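Local coordinates for putative alcohol dehydrogenase (Sinorhizobium meliloti, PDB 4J6F), which probably interconverts alcohols and carbonyl compounds with a nicotinamide cofactor, as a member of the zinc-type, medium-chain alcohol dehydrogenase family, at residues 69-74 and 112-117; 133-138 and 187-192; 201-206 and 322-327; 278-283 and 298-303. One frame throughout, in Å; residues are numbered along the deposited sequence.

In the fold
Interaction 1 comes first from the N terminus. It closes a loop of 37 residues by pairing two strands of the GroES-like domain. Interaction 2 follows in series. It brings strand 133-140, the sheet neighbour of strand 113-121, against the start of helix 189-201, and it touches interaction 1. The same helix ends at interaction 3, about 25 Å away between centres. Interaction 3 closes the longest loop, 115 residues, and ties the end of that helix to edge strand 324-327. Interaction 4 is nested inside this loop and joins two neighbouring strands of the same parallel sheet. Interactions 3 and 4 touch each other, and both reach the second subunit.

Interaction 1: 69-74 and 112-117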
loop_
_atom_site.group_PDB
_atom_site.type_symbol
_atom_site.label_atom_id
_atom_site.label_comp_id
_atom_site.label_asym_id
_atom_site.label_seq_id
_atom_site.Cartn_x
_atom_site.Cartn_y
_atom_site.Cartn_z
ATOM N N THR A 69 33.826 -19.654 0.527
ATOM C CA THR A 69 35.003 -18.811 0.638
ATOM C C THR A 69 34.671 -17.505 1.324
ATOM O O THR A 69 35.553 -16.900 1.949
ATOM C CB THR A 69 35.652 -18.574 -0.720
ATOM O OG1 THR A 69 34.640 -18.167 -1.650
ATOM C CG2 THR A 69 36.324 -19.876 -1.213
ATOM N N ALA A 70 33.393 -17.107 1.232
ATOM C CA ALA A 70 32.857 -15.880 1.848
ATOM C C ALA A 70 31.347 -15.983 2.055
ATOM O O ALA A 70 30.667 -16.652 1.284
ATOM C CB ALA A 70 33.179 -14.662 0.989
ATOM N N CYS A 71 30.832 -15.324 3.095
ATOM C CA CYS A 71 29.387 -15.231 3.333
ATOM C C CYS A 71 29.000 -13.917 4.020
ATOM O O CYS A 71 29.498 -13.607 5.105
ATOM C CB CYS A 71 28.879 -16.411 4.168
ATOM S SG CYS A 71 27.067 -16.480 4.216
ATOM N N GLY A 72 28.099 -13.160 3.402
ATOM C CA GLY A 72 27.770 -11.828 3.890
ATOM C C GLY A 72 26.677 -11.849 4.929
ATOM O O GLY A 72 25.760 -12.648 4.831
HETATM N N MSE A 73 26.770 -10.954 5.913
HETATM C CA MSE A 73 25.794 -10.880 7.016
HETATM C C MSE A 73 24.613 -9.985 6.700
HETATM O O MSE A 73 24.754 -8.955 6.039
HETATM C CB MSE A 73 26.467 -10.371 8.281
HETATM C CG MSE A 73 27.855 -10.962 8.479
HETATM SE SE MSE A 73 28.506 -10.443 10.270
HETATM C CE MSE A 73 27.416 -11.648 11.393
ATOM N N ASN A 74 23.434 -10.381 7.182
ATOM C CA ASN A 74 22.188 -9.639 6.983
ATOM C C ASN A 74 21.332 -9.555 8.245
ATOM O O ASN A 74 21.454 -10.381 9.151
ATOM C CB ASN A 74 21.372 -10.293 5.871
ATOM C CG ASN A 74 22.057 -10.200 4.539
ATOM O OD1 ASN A 74 22.138 -9.128 3.930
ATOM N ND2 ASN A 74 22.585 -11.318 4.088
ATOM N N THR A 112 23.213 -16.133 4.251
ATOM C CA THR A 112 22.501 -16.030 2.990
ATOM C C THR A 112 23.364 -15.706 1.785
ATOM O O THR A 112 23.168 -16.255 0.716
ATOM C CB THR A 112 21.397 -14.966 3.081
ATOM O OG1 THR A 112 21.918 -13.798 3.707
ATOM C CG2 THR A 112 20.262 -15.462 3.906
ATOM N N ASP A 113 24.314 -14.804 1.964
ATOM C CA ASP A 113 25.132 -14.291 0.857
ATOM C C ASP A 113 26.407 -15.081 0.627
ATOM O O ASP A 113 27.507 -14.577 0.832
ATOM C CB ASP A 113 25.463 -12.827 1.093
ATOM C CG ASP A 113 24.226 -11.974 1.213
ATOM O OD1 ASP A 113 23.166 -12.420 0.727
ATOM O OD2 ASP A 113 24.310 -10.870 1.799
ATOM N N THR A 114 26.246 -16.316 0.174
ATOM C CA THR A 114 27.353 -17.261 0.085
ATOM C C THR A 114 28.045 -17.228 -1.279
ATOM O O THR A 114 27.394 -17.250 -2.334
ATOM C CB THR A 114 26.859 -18.684 0.389
ATOM O OG1 THR A 114 26.139 -18.671 1.625
ATOM C CG2 THR A 114 28.009 -19.646 0.512
ATOM N N VAL A 115 29.371 -17.165 -1.245
ATOM C CA VAL A 115 30.174 -17.382 -2.439
ATOM C C VAL A 115 31.089 -18.584 -2.169
ATOM O O VAL A 115 31.582 -18.748 -1.048
ATOM C CB VAL A 115 31.006 -16.127 -2.811
ATOM C CG1 VAL A 115 31.954 -16.424 -3.968
ATOM C CG2 VAL A 115 30.102 -14.961 -3.172
ATOM N N GLY A 116 31.312 -19.422 -3.183
ATOM C CA GLY A 116 32.255 -20.539 -3.053
ATOM C C GLY A 116 32.640 -21.228 -4.351
ATOM O O GLY A 116 32.327 -20.754 -5.443
ATOM N N HIS A 117 33.314 -22.371 -4.214
ATOM C CA HIS A 117 33.798 -23.174 -5.346
ATOM C C HIS A 117 33.152 -24.563 -5.328
ATOM O O HIS A 117 33.181 -25.257 -4.311
ATOM C CB HIS A 117 35.327 -23.252 -5.309
ATOM C CG HIS A 117 35.983 -21.918 -5.474
ATOM N ND1 HIS A 117 36.607 -21.531 -6.643
ATOM C CD2 HIS A 117 36.058 -20.851 -4.638
ATOM C CE1 HIS A 117 37.063 -20.295 -6.509
ATOM N NE2 HIS A 117 36.737 -19.858 -5.304
HETATM O O HOH W 1 23.397 -13.624 5.829
#
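Asn74 sets its amide across the side chains of Thr112 and Asp113. Its CG lies opposite the carbonyl carbon (chi1 -65°), which swings ND2 toward Thr112 and Asp113. Asn74 ND2 gives a fairly straight hydrogen bond to Asp113 OD2, 2.9 Å away (162° at the hydrogen). OD2 lies near the amide plane, but ND2 comes down on it from above the carboxylate, and the two planes are 83° apart. Asn74 ND2 also makes a weak, bent bond to Thr112 OG1 at 2.6 Å. A water joins this end of the pair: it donates to Gly72 O at 2.7 Å and accepts from Asn74 ND2 and Thr112 N. Replacing Asn74 by an alanine would remove the amide, and Asp113 OD2 and the water would probably each lose a donor on the loop that follows strand 63-72.

Further along, the strands run antiparallel. Gly72 N bonds to Asp113 O at 3.0 Å and Val115 N to Ala70 O at 2.9 Å. Thr69 and Ala70 both face Val115, a classic beta bulge. Val115 O takes a bond from Thr69 N at 2.9 Å and a weak one from Ala70 N. At the bulge, Thr69 CG2 meets the edge of the His117 ring, 3.6 Å from His117 CD2. Thr69 OG1 and His117 NE2 both bond to Asp182.

Asp113 also pairs with Lys376 and with the backbone N of Cys190 in helix 189-201. Strand 133-140 flanks strand 113-121, and strand 376-380 flanks strand 63-72.

Interaction 2: 133-138 and 187-192; sequences RVMVDF and TFCCAY
Phe138 points its CB toward helix 189-201. CG stands between the backbone N and the carbonyl carbon (chi1 79°), and this turns the ring onto Cys189 and Cys190. Phe138 CG is 4.0 Å from Cys189 SG. CD1 lies closer to the same sulfur, which makes a sulfur-aromatic contact oblique to the ring. Phe138 CE1 reaches Cys190 CA at 3.8 Å. At the tip, CZ meets Cys190 CA and also Cys190 SG, a second oblique sulfur-aromatic contact. Phe138 CE2 is 3.9 Å from Cys190 SG. Cys190 CB sits over one face, a CH-pi contact 4.2 Å from the centroid of the Phe138 ring. The contact joins the GroES-like domain, through strand 133-140, to the helix that leads on to the Rossmann-type parallel sheet. Replacing Phe138 by an alanine would probably leave the Cys189 and Cys190 sulfurs without their ring partner and open a gap beside the helix.

Cys189 SG also accepts a nearly straight hydrogen bond from Phe138 N, 3.5 Å away (174° at the hydrogen). Met135, a selenomethionine, brings CE to 3.6 Å from Cys189 CB. Phe336 of helix 333-344 packs on Met135 as well.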
loop_
_atom_site.group_PDB
_atom_site.type_symbol
_atom_site.label_atom_id
_atom_site.label_comp_id
_atom_site.label_asym_id
_atom_site.label_seq_id
_atom_site.Cartn_x
_atom_site.Cartn_y
_atom_site.Cartn_z
ATOM N N ARG A 133 33.589 -20.895 -9.702
ATOM C CA ARG A 133 33.383 -19.922 -8.642
ATOM C C ARG A 133 31.938 -19.438 -8.759
ATOM O O ARG A 133 31.548 -18.825 -9.764
ATOM C CB ARG A 133 34.388 -18.774 -8.781
ATOM C CG ARG A 133 34.523 -17.873 -7.561
ATOM C CD ARG A 133 33.520 -16.714 -7.568
ATOM N NE ARG A 133 33.578 -15.850 -8.763
ATOM C CZ ARG A 133 34.202 -14.671 -8.831
ATOM N NH1 ARG A 133 34.175 -13.978 -9.967
ATOM N NH2 ARG A 133 34.841 -14.176 -7.772
ATOM N N VAL A 134 31.136 -19.740 -7.744
ATOM C CA VAL A 134 29.720 -19.400 -7.776
ATOM C C VAL A 134 29.246 -18.453 -6.675
ATOM O O VAL A 134 29.710 -18.496 -5.529
ATOM C CB VAL A 134 28.813 -20.645 -7.794
ATOM C CG1 VAL A 134 29.060 -21.455 -9.056
ATOM C CG2 VAL A 134 28.998 -21.488 -6.538
HETATM N N MSE A 135 28.317 -17.591 -7.064
HETATM C CA MSE A 135 27.533 -16.806 -6.142
HETATM C C MSE A 135 26.227 -17.519 -5.981
HETATM O O MSE A 135 25.535 -17.773 -6.967
HETATM C CB MSE A 135 27.295 -15.470 -6.805
HETATM C CG MSE A 135 26.701 -14.477 -5.822
HETATM SE SE MSE A 135 26.091 -12.943 -6.883
HETATM C CE MSE A 135 24.298 -12.752 -6.094
ATOM N N VAL A 136 25.892 -17.866 -4.740
ATOM C CA VAL A 136 24.644 -18.551 -4.417
ATOM C C VAL A 136 23.443 -17.604 -4.448
ATOM O O VAL A 136 23.475 -16.530 -3.840
ATOM C CB VAL A 136 24.723 -19.170 -3.014
ATOM C CG1 VAL A 136 23.359 -19.661 -2.556
ATOM C CG2 VAL A 136 25.732 -20.302 -2.995
ATOM N N ASP A 137 22.384 -18.002 -5.147
ATOM C CA ASP A 137 21.093 -17.342 -4.988
ATOM C C ASP A 137 20.425 -17.999 -3.786
ATOM O O ASP A 137 20.060 -19.167 -3.837
ATOM C CB ASP A 137 20.234 -17.514 -6.239
ATOM C CG ASP A 137 18.800 -17.038 -6.043
ATOM O OD1 ASP A 137 18.446 -16.557 -4.938
ATOM O OD2 ASP A 137 18.019 -17.145 -7.007
ATOM N N PHE A 138 20.267 -17.250 -2.705
ATOM C CA PHE A 138 19.768 -17.823 -1.458
ATOM C C PHE A 138 18.286 -18.254 -1.504
ATOM O O PHE A 138 17.813 -18.927 -0.584
ATOM C CB PHE A 138 20.070 -16.883 -0.261
ATOM C CG PHE A 138 19.126 -15.707 -0.126
ATOM C CD1 PHE A 138 18.849 -14.861 -1.207
ATOM C CD2 PHE A 138 18.522 -15.429 1.096
ATOM C CE1 PHE A 138 17.992 -13.775 -1.070
ATOM C CE2 PHE A 138 17.657 -14.336 1.242
ATOM C CZ PHE A 138 17.399 -13.503 0.157
ATOM N N THR A 187 28.729 -9.668 -1.093
ATOM C CA THR A 187 28.068 -8.538 -0.471
ATOM C C THR A 187 26.655 -8.380 -1.011
ATOM O O THR A 187 25.858 -7.661 -0.436
ATOM C CB THR A 187 28.869 -7.223 -0.657
ATOM O OG1 THR A 187 28.844 -6.811 -2.031
ATOM C CG2 THR A 187 30.311 -7.393 -0.221
ATOM N N PHE A 188 26.330 -9.074 -2.099
ATOM C CA PHE A 188 25.168 -8.686 -2.910
ATOM C C PHE A 188 23.813 -9.343 -2.636
ATOM O O PHE A 188 22.814 -8.638 -2.486
ATOM C CB PHE A 188 25.483 -8.819 -4.392
ATOM C CG PHE A 188 26.515 -7.851 -4.891
ATOM C CD1 PHE A 188 26.223 -6.505 -5.019
ATOM C CD2 PHE A 188 27.762 -8.297 -5.290
ATOM C CE1 PHE A 188 27.166 -5.620 -5.515
ATOM C CE2 PHE A 188 28.710 -7.418 -5.788
ATOM C CZ PHE A 188 28.412 -6.074 -5.905
ATOM N N CYS A 189 23.732 -10.663 -2.542
ATOM C CA CYS A 189 22.467 -11.358 -2.801
ATOM C C CYS A 189 21.179 -11.121 -1.978
ATOM O O CYS A 189 20.150 -10.852 -2.564
ATOM C CB CYS A 189 22.740 -12.857 -2.806
ATOM S SG CYS A 189 21.275 -13.868 -3.015
ATOM N N CYS A 190 21.219 -11.148 -0.654
ATOM C CA CYS A 190 20.036 -10.834 0.137
ATOM C C CYS A 190 19.614 -9.376 0.040
ATOM O O CYS A 190 18.484 -9.097 -0.355
ATOM C CB CYS A 190 20.221 -11.241 1.603
ATOM S SG CYS A 190 18.781 -10.922 2.658
ATOM N N ALA A 191 20.488 -8.437 0.388
ATOM C CA ALA A 191 20.064 -7.034 0.403
ATOM C C ALA A 191 19.737 -6.454 -0.982
ATOM O O ALA A 191 18.793 -5.665 -1.098
ATOM C CB ALA A 191 21.054 -6.155 1.141
ATOM N N TYR A 192 20.489 -6.848 -2.016
ATOM C CA TYR A 192 20.288 -6.275 -3.356
ATOM C C TYR A 192 19.096 -6.900 -4.083
ATOM O O TYR A 192 18.404 -6.221 -4.848
ATOM C CB TYR A 192 21.575 -6.288 -4.203
ATOM C CG TYR A 192 22.627 -5.294 -3.706
ATOM C CD1 TYR A 192 23.257 -5.476 -2.470
ATOM C CD2 TYR A 192 22.982 -4.170 -4.458
ATOM C CE1 TYR A 192 24.198 -4.578 -2.003
ATOM C CE2 TYR A 192 23.933 -3.268 -3.995
ATOM C CZ TYR A 192 24.535 -3.478 -2.765
ATOM O OH TYR A 192 25.477 -2.598 -2.260
#

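Interaction 3: 201-206 and 322-327; sequences RARLAA and QLELHG
Arg201 turns its guanidinium almost square to the His326 ring, with the planes 87° apart. Its chain bends at chi2 and chi3, which folds the group back toward the strand. Arg201 NH1 bonds to Gly327 O at 2.8 Å, coming from above the carbonyl plane. Arg201 NH2 makes a weak bond to His326 ND1 at 3.1 Å. The backbone O of Arg201 lies over one face of the ring, offset toward its rim. The imidazole is therefore approached both at ND1 and from above.

At its far end the ring is held by a neighbour on its own strand. His326 NE2 donates to Glu324 OE1, 2.9 Å away, using the anti lone pair of that oxygen. The same carboxylate faces Arg203. Guanidinium and carboxylate are nearly coplanar, 22° apart, and Arg203 NH1 forks onto both oxygens: 2.7 Å to Glu324 OE2 and 2.8 Å to Glu324 OE1. Both bonds are weak in angle, but together they form a salt bridge. Arg203 has positive phi in a Schellman motif that ends helix 189-201, so its side chain starts where the chain leaves the helix.

Arg201 NH2 also bonds to Leu323 O of the second subunit. Strand 324-327 is the edge of the parallel sheet within this chain, and it pairs antiparallel with a strand of the second subunit. Such a sheet continued across a dimer interface is familiar from the Rossmann-type domains of medium-chain dehydrogenases.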
loop_
_atom_site.group_PDB
_atom_site.type_symbol
_atom_site.label_atom_id
_atom_site.label_comp_id
_atom_site.label_asym_id
_atom_site.label_seq_id
_atom_site.Cartn_x
_atom_site.Cartn_y
_atom_site.Cartn_z
ATOM N N ARG A 201 8.349 -3.035 -6.970
ATOM C CA ARG A 201 6.997 -2.982 -6.409
ATOM C C ARG A 201 6.474 -1.562 -6.367
ATOM O O ARG A 201 5.289 -1.320 -6.553
ATOM C CB ARG A 201 6.976 -3.583 -5.005
ATOM C CG ARG A 201 7.066 -5.100 -4.974
ATOM C CD ARG A 201 5.758 -5.756 -5.384
ATOM N NE ARG A 201 4.669 -5.239 -4.572
ATOM C CZ ARG A 201 4.504 -5.536 -3.287
ATOM N NH1 ARG A 201 5.347 -6.370 -2.675
ATOM N NH2 ARG A 201 3.502 -4.990 -2.613
ATOM N N ALA A 202 7.373 -0.622 -6.116
ATOM C CA ALA A 202 7.037 0.791 -6.127
ATOM C C ALA A 202 7.061 1.387 -7.537
ATOM O O ALA A 202 6.745 2.559 -7.713
ATOM C CB ALA A 202 7.986 1.548 -5.212
ATOM N N ARG A 203 7.456 0.589 -8.534
ATOM C CA ARG A 203 7.541 1.039 -9.933
ATOM C C ARG A 203 8.381 2.306 -10.132
ATOM O O ARG A 203 7.986 3.195 -10.899
ATOM C CB ARG A 203 6.145 1.276 -10.488
ATOM C CG ARG A 203 5.323 0.016 -10.671
ATOM C CD ARG A 203 3.861 0.334 -10.942
ATOM N NE ARG A 203 3.171 0.797 -9.736
ATOM C CZ ARG A 203 2.814 2.057 -9.494
ATOM N NH1 ARG A 203 2.191 2.353 -8.369
ATOM N NH2 ARG A 203 3.072 3.021 -10.363
ATOM N N LEU A 204 9.524 2.393 -9.453
ATOM C CA LEU A 204 10.367 3.575 -9.528
ATOM C C LEU A 204 10.983 3.741 -10.919
ATOM O O LEU A 204 11.658 2.849 -11.411
ATOM C CB LEU A 204 11.453 3.525 -8.464
ATOM C CG LEU A 204 12.535 4.608 -8.490
ATOM C CD1 LEU A 204 11.949 5.991 -8.236
ATOM C CD2 LEU A 204 13.651 4.306 -7.494
ATOM N N ALA A 205 10.752 4.898 -11.535
ATOM C CA ALA A 205 11.149 5.171 -12.921
ATOM C C ALA A 205 12.344 6.118 -13.003
ATOM O O ALA A 205 12.613 6.863 -12.052
ATOM C CB ALA A 205 9.977 5.778 -13.679
ATOM N N ALA A 206 13.032 6.103 -14.151
ATOM C CA ALA A 206 14.085 7.077 -14.464
ATOM C C ALA A 206 13.595 8.499 -14.214
ATOM O O ALA A 206 12.453 8.833 -14.558
ATOM C CB ALA A 206 14.522 6.928 -15.904
ATOM N N GLN A 322 -3.973 9.802 -1.563
ATOM C CA GLN A 322 -3.955 8.795 -2.636
ATOM C C GLN A 322 -2.703 7.916 -2.620
ATOM O O GLN A 322 -2.238 7.515 -3.693
ATOM C CB GLN A 322 -4.043 9.447 -4.027
ATOM C CG GLN A 322 -5.040 10.575 -4.195
ATOM C CD GLN A 322 -6.475 10.093 -4.257
ATOM O OE1 GLN A 322 -6.737 8.896 -4.317
ATOM N NE2 GLN A 322 -7.415 11.030 -4.239
ATOM N N LEU A 323 -2.162 7.618 -1.434
ATOM C CA LEU A 323 -0.882 6.887 -1.301
ATOM C C LEU A 323 -0.978 5.387 -1.555
ATOM O O LEU A 323 -2.057 4.809 -1.455
ATOM C CB LEU A 323 -0.246 7.137 0.075
ATOM C CG LEU A 323 0.065 8.592 0.450
ATOM C CD1 LEU A 323 0.832 8.690 1.759
ATOM C CD2 LEU A 323 0.833 9.303 -0.664
ATOM N N GLU A 324 0.153 4.774 -1.913
ATOM C CA GLU A 324 0.304 3.314 -1.895
ATOM C C GLU A 324 1.393 2.963 -0.911
ATOM O O GLU A 324 2.470 3.576 -0.917
ATOM C CB GLU A 324 0.747 2.764 -3.240
ATOM C CG GLU A 324 -0.032 3.262 -4.432
ATOM C CD GLU A 324 0.583 2.815 -5.744
ATOM O OE1 GLU A 324 1.208 1.726 -5.780
ATOM O OE2 GLU A 324 0.436 3.554 -6.747
ATOM N N LEU A 325 1.117 1.965 -0.082
ATOM C CA LEU A 325 2.127 1.372 0.784
ATOM C C LEU A 325 2.388 -0.035 0.303
ATOM O O LEU A 325 1.439 -0.779 0.052
ATOM C CB LEU A 325 1.615 1.309 2.212
ATOM C CG LEU A 325 1.987 2.460 3.128
ATOM C CD1 LEU A 325 1.552 3.791 2.552
ATOM C CD2 LEU A 325 1.369 2.220 4.490
ATOM N N HIS A 326 3.664 -0.396 0.160
ATOM C CA HIS A 326 4.047 -1.729 -0.305
ATOM C C HIS A 326 4.986 -2.382 0.663
ATOM O O HIS A 326 5.986 -1.789 1.062
ATOM C CB HIS A 326 4.753 -1.661 -1.652
ATOM C CG HIS A 326 3.864 -1.241 -2.776
ATOM N ND1 HIS A 326 2.898 -2.068 -3.308
ATOM C CD2 HIS A 326 3.791 -0.081 -3.467
ATOM C CE1 HIS A 326 2.265 -1.434 -4.279
ATOM N NE2 HIS A 326 2.787 -0.227 -4.394
ATOM N N GLY A 327 4.661 -3.612 1.033
ATOM C CA GLY A 327 5.570 -4.454 1.794
ATOM C C GLY A 327 6.081 -5.550 0.895
ATOM O O GLY A 327 5.326 -6.074 0.077
#

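Interaction 4: 278-283 and 298-303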
loop_
_atom_site.group_PDB
_atom_site.type_symbol
_atom_site.label_atom_id
_atom_site.label_comp_id
_atom_site.label_asym_id
_atom_site.label_seq_id
_atom_site.Cartn_x
_atom_site.Cartn_y
_atom_site.Cartn_z
ATOM N N VAL A 278 9.238 6.661 -1.182
ATOM C CA VAL A 278 9.979 6.502 0.038
ATOM C C VAL A 278 10.288 5.022 0.170
ATOM O O VAL A 278 9.392 4.182 0.063
ATOM C CB VAL A 278 9.176 7.003 1.251
ATOM C CG1 VAL A 278 9.740 6.455 2.557
ATOM C CG2 VAL A 278 9.154 8.519 1.279
ATOM N N ALA A 279 11.577 4.720 0.333
ATOM C CA ALA A 279 12.069 3.391 0.679
ATOM C C ALA A 279 12.453 3.457 2.156
ATOM O O ALA A 279 13.413 4.142 2.542
ATOM C CB ALA A 279 13.268 3.026 -0.182
ATOM N N ASP A 280 11.673 2.783 2.988
ATOM C CA ASP A 280 11.832 2.858 4.435
ATOM C C ASP A 280 12.446 1.586 4.995
ATOM O O ASP A 280 11.936 0.490 4.760
ATOM C CB ASP A 280 10.474 3.088 5.078
ATOM C CG ASP A 280 10.559 3.322 6.564
ATOM O OD1 ASP A 280 11.647 3.649 7.094
ATOM O OD2 ASP A 280 9.505 3.191 7.212
ATOM N N LEU A 281 13.539 1.726 5.735
ATOM C CA LEU A 281 14.138 0.563 6.371
ATOM C C LEU A 281 14.226 0.719 7.867
ATOM O O LEU A 281 14.762 -0.149 8.564
ATOM C CB LEU A 281 15.490 0.266 5.761
ATOM C CG LEU A 281 15.139 -0.177 4.347
ATOM C CD1 LEU A 281 16.067 0.431 3.299
ATOM C CD2 LEU A 281 15.016 -1.692 4.269
ATOM N N VAL A 282 13.731 1.851 8.348
ATOM C CA VAL A 282 13.711 2.176 9.762
ATOM C C VAL A 282 12.342 2.034 10.426
ATOM O O VAL A 282 12.222 1.405 11.459
ATOM C CB VAL A 282 14.215 3.612 9.971
ATOM C CG1 VAL A 282 14.291 3.952 11.441
ATOM C CG2 VAL A 282 15.566 3.785 9.321
ATOM N N GLY A 283 11.311 2.604 9.815
ATOM C CA GLY A 283 9.982 2.621 10.403
ATOM C C GLY A 283 9.957 3.336 11.737
ATOM O O GLY A 283 10.598 4.382 11.907
ATOM N N GLY A 298 2.029 9.319 -4.231
ATOM C CA GLY A 298 3.354 8.752 -4.058
ATOM C C GLY A 298 3.268 7.365 -3.460
ATOM O O GLY A 298 2.209 6.946 -2.994
ATOM N N ARG A 299 4.383 6.646 -3.541
ATOM C CA ARG A 299 4.478 5.247 -3.151
ATOM C C ARG A 299 5.512 4.998 -2.062
ATOM O O ARG A 299 6.627 5.478 -2.133
ATOM C CB ARG A 299 4.818 4.386 -4.360
ATOM C CG ARG A 299 3.827 4.490 -5.488
ATOM C CD ARG A 299 4.261 5.530 -6.485
ATOM N NE ARG A 299 5.350 5.048 -7.315
ATOM C CZ ARG A 299 6.067 5.823 -8.111
ATOM N NH1 ARG A 299 5.806 7.109 -8.177
ATOM N NH2 ARG A 299 7.038 5.315 -8.833
ATOM N N TYR A 300 5.112 4.233 -1.057
ATOM C CA TYR A 300 5.944 3.923 0.073
ATOM C C TYR A 300 6.274 2.448 -0.064
ATOM O O TYR A 300 5.425 1.647 -0.468
ATOM C CB TYR A 300 5.151 4.203 1.360
ATOM C CG TYR A 300 5.776 3.653 2.620
ATOM C CD1 TYR A 300 5.562 2.320 3.001
ATOM C CD2 TYR A 300 6.587 4.451 3.426
ATOM C CE1 TYR A 300 6.142 1.798 4.142
ATOM C CE2 TYR A 300 7.167 3.937 4.581
ATOM C CZ TYR A 300 6.947 2.609 4.930
ATOM O OH TYR A 300 7.516 2.082 6.070
ATOM N N THR A 301 7.499 2.077 0.264
ATOM C CA THR A 301 7.870 0.681 0.211
ATOM C C THR A 301 8.827 0.294 1.335
ATOM O O THR A 301 9.672 1.081 1.726
ATOM C CB THR A 301 8.442 0.320 -1.160
ATOM O OG1 THR A 301 8.621 -1.101 -1.235
ATOM C CG2 THR A 301 9.760 1.040 -1.409
ATOM N N THR A 302 8.678 -0.916 1.870
ATOM C CA THR A 302 9.519 -1.378 2.975
ATOM C C THR A 302 9.746 -2.886 2.943
ATOM O O THR A 302 8.924 -3.639 2.425
ATOM C CB THR A 302 8.914 -0.983 4.341
ATOM O OG1 THR A 302 9.757 -1.442 5.401
ATOM C CG2 THR A 302 7.541 -1.590 4.531
ATOM N N ALA A 303 10.895 -3.315 3.448
ATOM C CA ALA A 303 11.168 -4.724 3.702
ATOM C C ALA A 303 11.804 -5.001 5.061
ATOM O O ALA A 303 12.304 -6.083 5.301
ATOM C CB ALA A 303 12.004 -5.323 2.594
#
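Val278 to Asp280 run parallel to Tyr300 to Thr302, with the short strand axes 21° apart. Val278 N bonds to Arg299 O at 3.0 Å. Val278 O receives Thr301 N at 2.8 Å. Asp280 N reaches Thr301 O nearly straight. The two strands and helix 287-293 between them make a beta-alpha-beta unit of the Rossmann-type sheet.

Val278, Asp280 and Tyr300 share one face. Tyr300 has CG trans to its backbone N (chi1 168°), and the ring then runs along the neighbouring strand past Val278 to Asp280. Val278 CG1 packs 3.8 Å from Tyr300 CD2. Tyr300 OH donates to Asp280 OD2 at 2.5 Å, using the anti lone pair of that oxygen. OD2 lies in the plane of the ring, while the carboxylate plane is turned 69° from it. Asp280 OD1 takes Val282 N at 3.0 Å and Gly283 N at 2.9 Å, both from the same face of the carboxylate. The bond from Val282 N closes an Asx turn, and that from Gly283 N extends it to an Asx motif. Thr213 OG1 also bonds to OD1. Phe287 meets the Tyr300 ring edge-to-face.

On the opposite face, Thr301 CG2 lies 4.2 Å from Ala279 CB, and Met198 of helix 189-201 touches both residues.

Asp280 is thus a buried carboxylate met by several donors. Two backbone N-H groups, the tyrosine hydroxyl and the Thr213 hydroxyl bond to it, and they would probably help to stabilise a negative charge there. Its rotation is fixed from both oxygens, which couples the turn after strand 277-280 to the side chain of the next strand.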